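PDB 4N03: ABC-type branched-chain amino acid transport systems periplasmic component-like protein from Thermomonospora curvata, which binds a fatty acid, here palmitic acid, and probably serves as the extracytoplasmic substrate-binding component of an ABC transporter. Local coordinates for residues S52-Q57 with I103-G108; Q58-E63 with N313-A318; F125-A130 with A318-S323. All coordinates share one frame; numbering follows the deposited sequence. Where two conformers were deposited one is given.

Contact 1: residues S52-Q57 with I103-G108; sequences SITQAQ and IPHFLG. With PLM (palmitic acid), chain B.
Helix 47-66 lies on one face of the four-stranded parallel sheet of its lobe, and here Ile53, Thr54 and Gln57 meet Pro104, at a corner of the chain, and His105 and Leu107 of the strand that follows. The axes of segments 52-57 and 105-107 run antiparallel, 10.0 Å apart. In His105, CG anti to the backbone N (chi1 172°) carries the ring towards the helix, and chi2 of 49° turns one face to Ile53. CG2 of Ile53 sits over the centre of that face in a CH-pi contact, 3.4 Å from the imidazole centroid. The backbone N of Leu107 lies on the opposite face, nearer the rim, so the ring is sandwiched. A hydrogen bond between His105 NE2 and Thr40 OG1 of the adjacent strand 33-40 further restricts its rotation. Thr54 OG1 approaches CD2 of His105 obliquely, while its polar partner is Gly50 O in its own helix. Gln57, its chain bent at chi2, donates from NE2 to Pro104 O at 2.9 Å; the donor stands well above the carbonyl plane. Its OE1 takes a hydrogen bond with Tyr61 OH and rests 3.5 Å from Pro104 CG, so both ends of this buried amide are engaged. Nearer the ligand, Ile53 CD1 touches Leu107 CD1, and Leu107 CG lies 3.8 Å from C5 of palmitic acid. Gly108, the N-cap of helix 109-122, brings its CA within 3.5 Å of the fatty-acid O2. Strand end, glycine and helix start together line the ligand site at the C-terminal edge of a parallel sheet, as in type I periplasmic binding proteins.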
ATOM      1  N   SER A  52       9.730   4.086  -6.253  1.00 10.61           N
ATOM      2  CA  SER A  52       8.751   4.033  -7.311  1.00 12.07           C
ATOM      3  C   SER A  52       7.539   4.868  -6.991  1.00 10.67           C
ATOM      4  O   SER A  52       7.005   5.573  -7.886  1.00 11.61           O
ATOM      5  CB  SER A  52       8.325   2.612  -7.563  1.00 11.42           C
ATOM      6  OG  SER A  52       9.387   1.821  -8.023  1.00 12.70           O
ATOM      7  N   ILE A  53       7.031   4.739  -5.757  1.00 10.35           N
ATOM      8  CA  ILE A  53       5.856   5.498  -5.356  1.00 10.55           C
ATOM      9  C   ILE A  53       6.107   7.006  -5.475  1.00 11.15           C
ATOM     10  O   ILE A  53       5.302   7.757  -5.996  1.00 11.22           O
ATOM     11  CB  ILE A  53       5.411   5.109  -3.937  1.00 10.81           C
ATOM     12  CG1 ILE A  53       4.982   3.645  -3.892  1.00 11.26           C
ATOM     13  CG2 ILE A  53       4.280   5.987  -3.488  1.00 11.38           C
ATOM     14  CD1 ILE A  53       4.922   3.086  -2.487  1.00 11.43           C
ATOM     15  N   THR A  54       7.244   7.400  -4.940  1.00 11.40           N
ATOM     16  CA  THR A  54       7.636   8.803  -4.905  1.00 11.22           C
ATOM     17  C   THR A  54       7.813   9.371  -6.325  1.00 11.56           C
ATOM     18  O   THR A  54       7.338  10.460  -6.613  1.00 12.18           O
ATOM     19  CB  THR A  54       8.893   8.968  -4.083  1.00 11.89           C
ATOM     20  OG1 THR A  54       8.595   8.567  -2.757  1.00 13.53           O
ATOM     21  CG2 THR A  54       9.388  10.394  -4.037  1.00 15.22           C
ATOM     22  N   GLN A  55       8.473   8.599  -7.175  1.00 11.53           N
ATOM     23  CA  GLN A  55       8.667   9.039  -8.541  1.00 11.47           C
ATOM     24  C   GLN A  55       7.393   9.093  -9.305  1.00 12.13           C
ATOM     25  O   GLN A  55       7.203   9.987 -10.156  1.00 12.70           O
ATOM     26  CB  GLN A  55       9.703   8.134  -9.255  1.00 12.55           C
ATOM     27  CG  GLN A  55      11.103   8.400  -8.735  1.00 13.24           C
ATOM     28  CD  GLN A  55      12.228   7.717  -9.494  1.00 13.38           C
ATOM     29  OE1 GLN A  55      13.390   8.139  -9.371  1.00 16.93           O
ATOM     30  NE2 GLN A  55      11.937   6.678 -10.221  1.00 14.62           N
ATOM     31  N   ALA A  56       6.468   8.157  -9.074  1.00 11.65           N
ATOM     32  CA  ALA A  56       5.199   8.200  -9.744  1.00 11.51           C
ATOM     33  C   ALA A  56       4.347   9.384  -9.349  1.00 12.61           C
ATOM     34  O   ALA A  56       3.658   9.978 -10.188  1.00 12.92           O
ATOM     35  CB  ALA A  56       4.422   6.900  -9.587  1.00 12.16           C
ATOM     36  N   GLN A  57       4.413   9.760  -8.074  1.00 11.68           N
ATOM     37  CA  GLN A  57       3.753  10.986  -7.605  1.00 12.37           C
ATOM     38  C   GLN A  57       4.375  12.201  -8.323  1.00 12.52           C
ATOM     39  O   GLN A  57       3.627  13.057  -8.776  1.00 13.86           O
ATOM     40  CB  GLN A  57       3.894  11.151  -6.092  1.00 12.41           C
ATOM     41  CG  GLN A  57       3.077  10.142  -5.283  1.00 12.14           C
ATOM     42  CD  GLN A  57       2.242  10.754  -4.207  1.00 11.19           C
ATOM     43  OE1 GLN A  57       2.405  11.896  -3.811  1.00 11.46           O
ATOM     44  NE2 GLN A  57       1.324   9.945  -3.667  1.00 12.34           N
ATOM     45  N   ILE A 103      -0.150  15.534   3.039  1.00 10.68           N
ATOM     46  CA  ILE A 103       0.880  14.485   2.888  1.00  9.54           C
ATOM     47  C   ILE A 103       0.283  13.384   2.039  1.00 10.15           C
ATOM     48  O   ILE A 103      -0.325  12.434   2.550  1.00 11.17           O
ATOM     49  CB  ILE A 103       1.390  13.968   4.221  1.00 10.59           C
ATOM     50  CG1 ILE A 103       2.034  15.113   4.986  1.00 12.23           C
ATOM     51  CG2 ILE A 103       2.367  12.850   3.969  1.00 11.00           C
ATOM     52  CD1 ILE A 103       2.505  14.708   6.378  1.00 13.97           C
ATOM     53  N   PRO A 104       0.444  13.481   0.698  1.00  9.90           N
ATOM     54  CA  PRO A 104      -0.151  12.481  -0.180  1.00 10.02           C
ATOM     55  C   PRO A 104       0.573  11.176  -0.347  1.00  9.80           C
ATOM     56  O   PRO A 104       0.105  10.301  -1.037  1.00  9.88           O
ATOM     57  CB  PRO A 104      -0.228  13.198  -1.514  1.00 11.59           C
ATOM     58  CG  PRO A 104       0.944  14.130  -1.496  1.00 11.46           C
ATOM     59  CD  PRO A 104       0.904  14.653  -0.082  1.00 10.46           C
ATOM     60  N   HIS A 105       1.729  11.044   0.303  1.00 10.78           N
ATOM     61  CA  HIS A 105       2.382   9.742   0.430  1.00 10.57           C
ATOM     62  C   HIS A 105       3.108   9.696   1.743  1.00 10.67           C
ATOM     63  O   HIS A 105       4.024  10.462   1.988  1.00 11.55           O
ATOM     64  CB  HIS A 105       3.357   9.475  -0.736  1.00 10.93           C
ATOM     65  CG  HIS A 105       4.174   8.235  -0.546  1.00 12.06           C
ATOM     66  ND1 HIS A 105       3.626   7.025  -0.199  1.00 11.71           N
ATOM     67  CD2 HIS A 105       5.506   8.023  -0.642  1.00 13.46           C
ATOM     68  CE1 HIS A 105       4.596   6.140  -0.058  1.00 11.14           C
ATOM     69  NE2 HIS A 105       5.746   6.708  -0.338  1.00 13.04           N
ATOM     70  N   PHE A 106       2.684   8.779   2.626  1.00 10.64           N
ATOM     71  CA  PHE A 106       3.350   8.518   3.896  1.00 11.01           C
ATOM     72  C   PHE A 106       3.476   6.987   3.972  1.00 10.98           C
ATOM     73  O   PHE A 106       2.472   6.276   4.177  1.00 12.92           O
ATOM     74  CB  PHE A 106       2.508   9.055   5.031  1.00 11.63           C
ATOM     75  CG  PHE A 106       3.306   9.380   6.269  1.00 10.78           C
ATOM     76  CD1 PHE A 106       4.329   8.555   6.723  1.00 13.16           C
ATOM     77  CD2 PHE A 106       2.999  10.484   7.005  1.00 14.09           C
ATOM     78  CE1 PHE A 106       5.047   8.888   7.860  1.00 13.58           C
ATOM     79  CE2 PHE A 106       3.728  10.830   8.126  1.00 17.64           C
ATOM     80  CZ  PHE A 106       4.752  10.022   8.570  1.00 15.86           C
ATOM     81  N   LEU A 107       4.678   6.469   3.754  1.00 10.60           N
ATOM     82  CA  LEU A 107       4.872   5.024   3.679  1.00 10.14           C
ATOM     83  C   LEU A 107       4.921   4.420   5.085  1.00  9.96           C
ATOM     84  O   LEU A 107       5.652   4.894   5.931  1.00 10.78           O
ATOM     85  CB  LEU A 107       6.183   4.707   2.964  1.00 10.64           C
ATOM     86  CG  LEU A 107       6.380   3.232   2.613  1.00 10.86           C
ATOM     87  CD1 LEU A 107       7.101   3.125   1.275  1.00 11.23           C
ATOM     88  CD2 LEU A 107       7.141   2.477   3.686  1.00 11.61           C
ATOM     89  N   GLY A 108       4.220   3.320   5.271  1.00 10.19           N
ATOM     90  CA  GLY A 108       4.443   2.466   6.416  1.00 10.20           C
ATOM     91  C   GLY A 108       3.436   2.579   7.549  1.00  9.78           C
ATOM     92  O   GLY A 108       3.144   3.672   8.009  1.00 11.27           O
TER
HETATM   93  C1  PLM B 601       3.434  -1.389   6.140  1.00 10.49           C
HETATM   94  O1  PLM B 601       2.181  -1.271   6.101  1.00 10.86           O
HETATM   95  O2  PLM B 601       4.161  -0.944   7.055  1.00 11.00           O
HETATM   96  C2  PLM B 601       4.133  -1.951   4.925  1.00 12.83           C
HETATM   97  C3  PLM B 601       4.275  -0.769   3.871  1.00 15.04           C
HETATM   98  C4  PLM B 601       4.760  -1.235   2.517  1.00 15.32           C
HETATM   99  C5  PLM B 601       4.950  -0.115   1.554  1.00 17.12           C
HETATM  100  C6  PLM B 601       5.345  -0.453   0.101  1.00 17.77           C
HETATM  101  C7  PLM B 601       4.101  -0.595  -0.766  1.00 19.80           C
HETATM  102  C8  PLM B 601       4.329  -1.111  -2.161  1.00 22.46           C
HETATM  103  C9  PLM B 601       3.156  -0.960  -3.111  1.00 24.37           C
HETATM  104  CA  PLM B 601       2.176  -2.157  -3.142  1.00 23.22           C
HETATM  105  CB  PLM B 601       0.881  -1.705  -3.929  1.00 24.01           C
HETATM  106  CC  PLM B 601      -0.408  -1.979  -3.100  1.00 19.31           C
HETATM  107  CD  PLM B 601      -1.600  -1.134  -3.500  1.00 17.40           C
HETATM  108  CE  PLM B 601      -2.882  -1.330  -2.701  0.50 18.73           C
HETATM  109  CF  PLM B 601      -3.748  -0.061  -2.746  0.50 20.51           C
HETATM  110  CG  PLM B 601      -4.656   0.045  -3.958  0.50 21.00           C

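Contact 2: residues Q58-E63 with N313-A318; sequences QLYYEE and NGYGGA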
ATOM      1  N   GLN A  58       5.694  12.270  -8.376  1.00 13.38           N
ATOM      2  CA  GLN A  58       6.345  13.412  -9.033  0.60 15.02           C
ATOM      3  C   GLN A  58       5.936  13.460 -10.551  1.00 14.24           C
ATOM      4  O   GLN A  58       5.728  14.560 -11.104  1.00 15.44           O
ATOM      5  CB  GLN A  58       7.891  13.456  -8.783  0.60 18.13           C
ATOM      6  CG  GLN A  58       8.449  13.526  -7.323  0.60 18.20           C
ATOM      7  CD  GLN A  58       8.360  14.872  -6.532  0.60 18.65           C
ATOM      8  OE1 GLN A  58       8.164  15.945  -7.089  0.60 25.58           O
ATOM      9  NE2 GLN A  58       8.523  14.795  -5.202  0.60 21.50           N
ATOM     10  N   LEU A  59       5.805  12.327 -11.197  1.00 13.83           N
ATOM     11  CA  LEU A  59       5.346  12.286 -12.569  1.00 15.35           C
ATOM     12  C   LEU A  59       3.967  12.905 -12.709  1.00 14.51           C
ATOM     13  O   LEU A  59       3.743  13.773 -13.589  1.00 15.59           O
ATOM     14  CB  LEU A  59       5.310  10.836 -13.058  1.00 15.48           C
ATOM     15  CG  LEU A  59       4.784  10.659 -14.491  1.00 16.06           C
ATOM     16  CD1 LEU A  59       5.596  11.306 -15.572  1.00 18.87           C
ATOM     17  CD2 LEU A  59       4.601   9.178 -14.777  1.00 17.54           C
ATOM     18  N   TYR A  60       3.049  12.499 -11.845  1.00 13.95           N
ATOM     19  CA  TYR A  60       1.701  13.049 -11.870  1.00 14.31           C
ATOM     20  C   TYR A  60       1.741  14.593 -11.665  1.00 14.70           C
ATOM     21  O   TYR A  60       1.103  15.350 -12.394  1.00 15.51           O
ATOM     22  CB  TYR A  60       0.827  12.371 -10.774  1.00 13.26           C
ATOM     23  CG  TYR A  60      -0.658  12.521 -11.027  1.00 13.95           C
ATOM     24  CD1 TYR A  60      -1.329  13.723 -10.761  1.00 15.15           C
ATOM     25  CD2 TYR A  60      -1.403  11.482 -11.549  1.00 15.13           C
ATOM     26  CE1 TYR A  60      -2.691  13.850 -11.047  1.00 14.55           C
ATOM     27  CE2 TYR A  60      -2.727  11.602 -11.851  1.00 17.02           C
ATOM     28  CZ  TYR A  60      -3.385  12.787 -11.569  1.00 17.00           C
ATOM     29  OH  TYR A  60      -4.706  12.896 -11.891  1.00 20.05           O
ATOM     30  N   TYR A  61       2.458  15.048 -10.642  1.00 13.18           N
ATOM     31  CA  TYR A  61       2.472  16.471 -10.323  1.00 14.18           C
ATOM     32  C   TYR A  61       3.125  17.252 -11.470  1.00 15.28           C
ATOM     33  O   TYR A  61       2.674  18.350 -11.767  1.00 17.07           O
ATOM     34  CB  TYR A  61       3.181  16.772  -9.005  1.00 13.37           C
ATOM     35  CG  TYR A  61       2.578  16.057  -7.812  1.00 12.68           C
ATOM     36  CD1 TYR A  61       1.205  15.896  -7.684  1.00 11.80           C
ATOM     37  CD2 TYR A  61       3.372  15.486  -6.855  1.00 12.39           C
ATOM     38  CE1 TYR A  61       0.650  15.213  -6.628  1.00 11.63           C
ATOM     39  CE2 TYR A  61       2.805  14.798  -5.764  1.00 12.15           C
ATOM     40  CZ  TYR A  61       1.447  14.647  -5.675  1.00 10.86           C
ATOM     41  OH  TYR A  61       0.838  13.938  -4.669  1.00 11.92           O
ATOM     42  N   GLU A  62       4.173  16.722 -12.085  1.00 15.00           N
ATOM     43  CA  GLU A  62       4.762  17.375 -13.268  1.00 15.56           C
ATOM     44  C   GLU A  62       3.711  17.505 -14.377  1.00 16.98           C
ATOM     45  O   GLU A  62       3.658  18.564 -15.065  1.00 19.52           O
ATOM     46  CB  GLU A  62       5.986  16.597 -13.745  1.00 18.35           C
ATOM     47  CG  GLU A  62       6.530  17.015 -15.113  1.00 24.22           C
ATOM     48  CD  GLU A  62       7.606  16.052 -15.623  1.00 31.24           C
ATOM     49  OE1 GLU A  62       8.786  16.249 -15.253  1.00 43.62           O
ATOM     50  OE2 GLU A  62       7.264  15.096 -16.390  1.00 37.13           O
ATOM     51  N   GLU A  63       2.986  16.462 -14.710  1.00 17.02           N
ATOM     52  CA  GLU A  63       1.934  16.525 -15.728  1.00 19.16           C
ATOM     53  C   GLU A  63       0.894  17.602 -15.397  1.00 17.60           C
ATOM     54  O   GLU A  63       0.479  18.366 -16.272  1.00 20.84           O
ATOM     55  CB  GLU A  63       1.245  15.171 -15.881  1.00 18.29           C
ATOM     56  CG  GLU A  63       2.170  14.124 -16.479  1.00 18.10           C
ATOM     57  CD  GLU A  63       1.647  12.697 -16.388  1.00 19.36           C
ATOM     58  OE1 GLU A  63       0.667  12.411 -15.637  1.00 20.83           O
ATOM     59  OE2 GLU A  63       2.267  11.827 -17.075  1.00 21.35           O
ATOM     60  N   ASN A 313       0.537   2.608  -7.342  1.00 10.72           N
ATOM     61  CA  ASN A 313       0.142   3.150  -6.069  1.00 10.96           C
ATOM     62  C   ASN A 313       0.437   4.626  -5.934  1.00 10.69           C
ATOM     63  O   ASN A 313      -0.395   5.410  -5.485  1.00 11.53           O
ATOM     64  CB  ASN A 313       0.825   2.363  -4.939  1.00 11.68           C
ATOM     65  CG  ASN A 313       0.423   2.846  -3.562  1.00 13.38           C
ATOM     66  OD1 ASN A 313      -0.778   2.877  -3.187  1.00 15.22           O
ATOM     67  ND2 ASN A 313       1.379   3.191  -2.812  1.00 13.98           N
ATOM     68  N   GLY A 314       1.646   5.032  -6.367  1.00 10.65           N
ATOM     69  CA  GLY A 314       1.967   6.444  -6.252  1.00 11.26           C
ATOM     70  C   GLY A 314       1.173   7.300  -7.210  1.00 11.36           C
ATOM     71  O   GLY A 314       0.740   8.388  -6.843  1.00 11.29           O
ATOM     72  N   TYR A 315       1.024   6.881  -8.460  1.00 11.14           N
ATOM     73  CA  TYR A 315       0.266   7.674  -9.406  1.00 12.46           C
ATOM     74  C   TYR A 315      -1.166   7.839  -8.903  1.00 11.50           C
ATOM     75  O   TYR A 315      -1.726   8.906  -8.972  1.00 12.09           O
ATOM     76  CB  TYR A 315       0.303   6.984 -10.769  1.00 13.15           C
ATOM     77  CG  TYR A 315       0.087   7.894 -11.959  1.00 13.53           C
ATOM     78  CD1 TYR A 315       1.044   8.810 -12.312  1.00 14.10           C
ATOM     79  CD2 TYR A 315      -1.034   7.807 -12.689  1.00 14.38           C
ATOM     80  CE1 TYR A 315       0.915   9.607 -13.483  1.00 14.21           C
ATOM     81  CE2 TYR A 315      -1.205   8.594 -13.825  1.00 16.63           C
ATOM     82  CZ  TYR A 315      -0.248   9.518 -14.177  1.00 15.92           C
ATOM     83  OH  TYR A 315      -0.401  10.254 -15.369  1.00 18.55           O
ATOM     84  N   GLY A 316      -1.736   6.761  -8.379  1.00 11.72           N
ATOM     85  CA  GLY A 316      -3.069   6.829  -7.812  1.00 12.93           C
ATOM     86  C   GLY A 316      -3.194   7.764  -6.640  1.00 11.98           C
ATOM     87  O   GLY A 316      -4.219   8.454  -6.520  1.00 13.04           O
ATOM     88  N   GLY A 317      -2.213   7.786  -5.751  1.00 11.21           N
ATOM     89  CA  GLY A 317      -2.295   8.696  -4.613  1.00 11.54           C
ATOM     90  C   GLY A 317      -2.248  10.143  -5.034  1.00 10.32           C
ATOM     91  O   GLY A 317      -2.964  11.010  -4.538  1.00 10.43           O
ATOM     92  N   ALA A 318      -1.376  10.450  -6.021  1.00 10.64           N
ATOM     93  CA  ALA A 318      -1.303  11.784  -6.581  1.00 10.95           C
ATOM     94  C   ALA A 318      -2.649  12.158  -7.224  1.00 11.27           C
ATOM     95  O   ALA A 318      -3.121  13.285  -7.083  1.00 12.40           O
ATOM     96  CB  ALA A 318      -0.158  11.885  -7.563  1.00 11.22           C
TER
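Tyr315 is met from two sides by helix 47-66: the edge of Tyr60 points into one face of its ring, and Glu63 reaches its hydroxyl. CD2 of Tyr60 lies over the centre of the Tyr315 ring and 3.5 Å from Tyr315 CZ. The rings form an edge-to-face pair, centroids 4.8 Å apart and planes at 67°. Glu63, extended beyond CG, places OE1 near the ring plane, where it accepts a hydrogen bond from Tyr315 OH; at 2.4 Å this bond is suspiciously short, and its exact length is doubtful. The carboxylate stands almost perpendicular to the ring. Leu59 CD2 adds an apolar touch, 3.9 Å from Tyr315 CE1. Next along the interface, CB of Ala318 fits between two tyrosines, 3.4 Å from Tyr60 CB and 3.6 Å from Tyr61 CE1. This is helix-helix packing within one lobe: helix 309-330, from far later in the chain, lies beside helix 47-66. The axes of segments 58-63 and 313-318 pass 8.6 Å apart at a crossing angle of -41°, and the small Ala318 allows the close approach. In the outer layer, helix 289-301 borders the same group, with Leu294 on Tyr315 and Ala297 on Glu63. Tyr61 also packs on Ile75 and Ala77 of strand 74-81.

Contact 3: residues F125-A130 with A318-S323; sequences FTIPSA and ASIVVS. With PLM (palmitic acid), chain B.
The CD1 tip of Ile127 meets the CG2 branch of Ile320, and Phe125 comes in beside them with its ring edge. In Ile127, CG1 leaves anti to the carbonyl carbon (chi1 -50°) and the arm then runs extended, carrying CD1 from the strand to helix 309-330. There it touches Ile320 CG2 at 3.7 Å and also Val321 CB at 4.2 Å, lodging against two successive residues of the helix. Phe125, with CG anti to its backbone N (chi1 -180°), extends toward Ile320 CG2. That methyl sits near the plane of the phenyl ring at its edge, 4.1 Å from Phe125 CZ, and the two side chains lie roughly at right angles. Val321 CG2 approaches CE2 of the ring obliquely, at 4.2 Å. No hydrogen bond crosses between the segments, and the touching residues are buried. Around them, Ile320 is flanked by Thr144 and Phe359, and the Phe125 ring meets that of His343. Farther along the strand, Ser129 OG is hydrogen-bonded to Asn313 ND2 of the same helix, and Ser129 O lies 3.6 Å from C3 of palmitic acid. Thus the outermost strand of a parallel sheet is packed against a helix by aliphatic and aromatic side chains and leads to the ligand at its C-terminal end, an alpha/beta layer typical of the type I periplasmic binding protein lobe.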
ATOM      1  N   PHE A 125      -4.483  16.067   5.807  1.00 10.86           N
ATOM      2  CA  PHE A 125      -4.889  15.018   4.900  1.00 10.68           C
ATOM      3  C   PHE A 125      -3.709  14.181   4.539  1.00 10.35           C
ATOM      4  O   PHE A 125      -2.720  14.712   4.007  1.00 11.15           O
ATOM      5  CB  PHE A 125      -5.550  15.637   3.641  1.00 10.94           C
ATOM      6  CG  PHE A 125      -6.021  14.656   2.611  1.00 11.18           C
ATOM      7  CD1 PHE A 125      -6.510  13.401   2.954  1.00 11.83           C
ATOM      8  CD2 PHE A 125      -5.977  14.993   1.250  1.00 12.14           C
ATOM      9  CE1 PHE A 125      -6.936  12.515   1.989  1.00 12.31           C
ATOM     10  CE2 PHE A 125      -6.453  14.098   0.314  1.00 13.38           C
ATOM     11  CZ  PHE A 125      -6.898  12.859   0.657  1.00 13.14           C
ATOM     12  N   THR A 126      -3.739  12.891   4.821  1.00  9.84           N
ATOM     13  CA  THR A 126      -2.654  11.967   4.688  1.00  9.54           C
ATOM     14  C   THR A 126      -3.119  10.763   3.914  1.00 10.52           C
ATOM     15  O   THR A 126      -4.137  10.165   4.304  1.00 10.93           O
ATOM     16  CB  THR A 126      -2.138  11.588   6.087  1.00 10.58           C
ATOM     17  OG1 THR A 126      -1.751  12.745   6.810  1.00 11.20           O
ATOM     18  CG2 THR A 126      -0.979  10.676   6.000  1.00 11.34           C
ATOM     19  N   ILE A 127      -2.364  10.371   2.873  1.00 10.34           N
ATOM     20  CA  ILE A 127      -2.645   9.186   2.127  1.00 10.57           C
ATOM     21  C   ILE A 127      -1.516   8.208   2.323  1.00 11.10           C
ATOM     22  O   ILE A 127      -0.433   8.323   1.687  1.00 12.42           O
ATOM     23  CB  ILE A 127      -2.854   9.436   0.618  1.00 11.09           C
ATOM     24  CG1 ILE A 127      -3.846  10.547   0.356  1.00 11.35           C
ATOM     25  CG2 ILE A 127      -3.226   8.142  -0.097  1.00 12.58           C
ATOM     26  CD1 ILE A 127      -3.915  11.016  -1.089  1.00 12.18           C
ATOM     27  N   PRO A 128      -1.676   7.258   3.247  1.00 10.99           N
ATOM     28  CA  PRO A 128      -0.586   6.292   3.464  1.00 12.61           C
ATOM     29  C   PRO A 128      -0.401   5.284   2.334  1.00 12.83           C
ATOM     30  O   PRO A 128      -1.320   4.972   1.602  1.00 13.20           O
ATOM     31  CB  PRO A 128      -1.047   5.535   4.725  1.00 12.41           C
ATOM     32  CG  PRO A 128      -2.118   6.359   5.329  1.00 12.89           C
ATOM     33  CD  PRO A 128      -2.781   7.023   4.184  1.00 11.03           C
ATOM     34  N   SER A 129       0.828   4.807   2.200  1.00 13.39           N
ATOM     35  CA  SER A 129       1.094   3.468   1.569  1.00 13.81           C
ATOM     36  C   SER A 129       1.322   2.503   2.737  1.00 11.60           C
ATOM     37  O   SER A 129       2.412   2.239   3.232  1.00 11.59           O
ATOM     38  CB  SER A 129       2.258   3.509   0.599  1.00 13.71           C
ATOM     39  OG  SER A 129       2.002   4.382  -0.465  1.00 14.39           O
ATOM     40  N   ALA A 130       0.190   2.088   3.298  1.00 10.64           N
ATOM     41  CA  ALA A 130       0.049   1.399   4.539  1.00 10.68           C
ATOM     42  C   ALA A 130      -1.426   1.023   4.678  1.00 10.70           C
ATOM     43  O   ALA A 130      -2.283   1.844   4.391  1.00 11.66           O
ATOM     44  CB  ALA A 130       0.453   2.272   5.677  1.00 12.13           C
ATOM     45  N   ALA A 318      -1.376  10.450  -6.021  1.00 10.64           N
ATOM     46  CA  ALA A 318      -1.303  11.784  -6.581  1.00 10.95           C
ATOM     47  C   ALA A 318      -2.649  12.158  -7.224  1.00 11.27           C
ATOM     48  O   ALA A 318      -3.121  13.285  -7.083  1.00 12.40           O
ATOM     49  CB  ALA A 318      -0.158  11.885  -7.563  1.00 11.22           C
ATOM     50  N   SER A 319      -3.248  11.233  -7.928  1.00 12.86           N
ATOM     51  CA  SER A 319      -4.538  11.470  -8.558  1.00 13.58           C
ATOM     52  C   SER A 319      -5.582  11.852  -7.486  1.00 13.07           C
ATOM     53  O   SER A 319      -6.384  12.770  -7.660  1.00 14.18           O
ATOM     54  CB  SER A 319      -4.995  10.222  -9.279  1.00 16.72           C
ATOM     55  OG  SER A 319      -6.259  10.419  -9.864  1.00 21.68           O
ATOM     56  N   ILE A 320      -5.592  11.150  -6.349  1.00 11.92           N
ATOM     57  CA  ILE A 320      -6.530  11.422  -5.250  1.00 11.66           C
ATOM     58  C   ILE A 320      -6.330  12.832  -4.720  1.00 11.48           C
ATOM     59  O   ILE A 320      -7.301  13.598  -4.557  1.00 11.54           O
ATOM     60  CB  ILE A 320      -6.385  10.380  -4.113  1.00 12.14           C
ATOM     61  CG1 ILE A 320      -6.870   9.013  -4.581  1.00 13.23           C
ATOM     62  CG2 ILE A 320      -7.183  10.849  -2.887  1.00 12.76           C
ATOM     63  CD1 ILE A 320      -6.456   7.885  -3.663  1.00 15.02           C
ATOM     64  N   VAL A 321      -5.101  13.215  -4.375  1.00 11.13           N
ATOM     65  CA  VAL A 321      -4.890  14.514  -3.799  1.00 11.01           C
ATOM     66  C   VAL A 321      -5.208  15.639  -4.795  1.00 11.82           C
ATOM     67  O   VAL A 321      -5.759  16.677  -4.442  1.00 12.11           O
ATOM     68  CB  VAL A 321      -3.489  14.672  -3.158  1.00 11.13           C
ATOM     69  CG1 VAL A 321      -2.379  14.868  -4.193  1.00 11.12           C
ATOM     70  CG2 VAL A 321      -3.518  15.831  -2.180  1.00 12.17           C
ATOM     71  N   VAL A 322      -4.858  15.449  -6.066  1.00 11.40           N
ATOM     72  CA  VAL A 322      -5.120  16.468  -7.094  1.00 12.62           C
ATOM     73  C   VAL A 322      -6.636  16.636  -7.297  1.00 12.62           C
ATOM     74  O   VAL A 322      -7.105  17.758  -7.435  1.00 13.11           O
ATOM     75  CB  VAL A 322      -4.340  16.201  -8.406  1.00 13.10           C
ATOM     76  CG1 VAL A 322      -4.822  17.113  -9.484  1.00 14.14           C
ATOM     77  CG2 VAL A 322      -2.857  16.346  -8.154  1.00 14.32           C
ATOM     78  N   SER A 323      -7.384  15.541  -7.347  1.00 13.29           N
ATOM     79  CA  SER A 323      -8.834  15.644  -7.476  0.60 13.17           C
ATOM     80  C   SER A 323      -9.397  16.513  -6.332  1.00 13.24           C
ATOM     81  O   SER A 323     -10.239  17.382  -6.538  1.00 14.65           O
ATOM     82  CB  SER A 323      -9.490  14.255  -7.443  0.60 14.47           C
ATOM     83  OG  SER A 323      -9.262  13.565  -8.665  0.60 14.75           O
TER
HETATM   84  C1  PLM B 601       3.434  -1.389   6.140  1.00 10.49           C
HETATM   85  O1  PLM B 601       2.181  -1.271   6.101  1.00 10.86           O
HETATM   86  O2  PLM B 601       4.161  -0.944   7.055  1.00 11.00           O
HETATM   87  C2  PLM B 601       4.133  -1.951   4.925  1.00 12.83           C
HETATM   88  C3  PLM B 601       4.275  -0.769   3.871  1.00 15.04           C
HETATM   89  C4  PLM B 601       4.760  -1.235   2.517  1.00 15.32           C
HETATM   90  C5  PLM B 601       4.950  -0.115   1.554  1.00 17.12           C
HETATM   91  C6  PLM B 601       5.345  -0.453   0.101  1.00 17.77           C
HETATM   92  C7  PLM B 601       4.101  -0.595  -0.766  1.00 19.80           C
HETATM   93  C8  PLM B 601       4.329  -1.111  -2.161  1.00 22.46           C
HETATM   94  C9  PLM B 601       3.156  -0.960  -3.111  1.00 24.37           C
HETATM   95  CA  PLM B 601       2.176  -2.157  -3.142  1.00 23.22           C
HETATM   96  CB  PLM B 601       0.881  -1.705  -3.929  1.00 24.01           C
HETATM   97  CC  PLM B 601      -0.408  -1.979  -3.100  1.00 19.31           C
HETATM   98  CD  PLM B 601      -1.600  -1.134  -3.500  1.00 17.40           C
HETATM   99  CE  PLM B 601      -2.882  -1.330  -2.701  0.50 18.73           C
HETATM  100  CF  PLM B 601      -3.748  -0.061  -2.746  0.50 20.51           C
HETATM  101  CG  PLM B 601      -4.656   0.045  -3.958  0.50 21.00           C

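How the contacts relate
All three contacts belong to one lobe, with centres 8 to 9 Å apart. Contacts 1 and 3 are buried and join helices to neighbouring strands of the same sheet, 103-107 and 126-129, and both end at palmitic acid. Contact 2 is partly buried, joins the two helices to each other, and stands clear of the ligand. It shares helix 47-66 with contact 1, and helix 309-330, including Ala318, with contact 3. The chemistry follows: contact 1 combines a hydrogen bond from a buried side-chain amide with a CH-pi contact, contact 3 is purely apolar across its segments, and contact 2 is aromatic with a carboxylate partner.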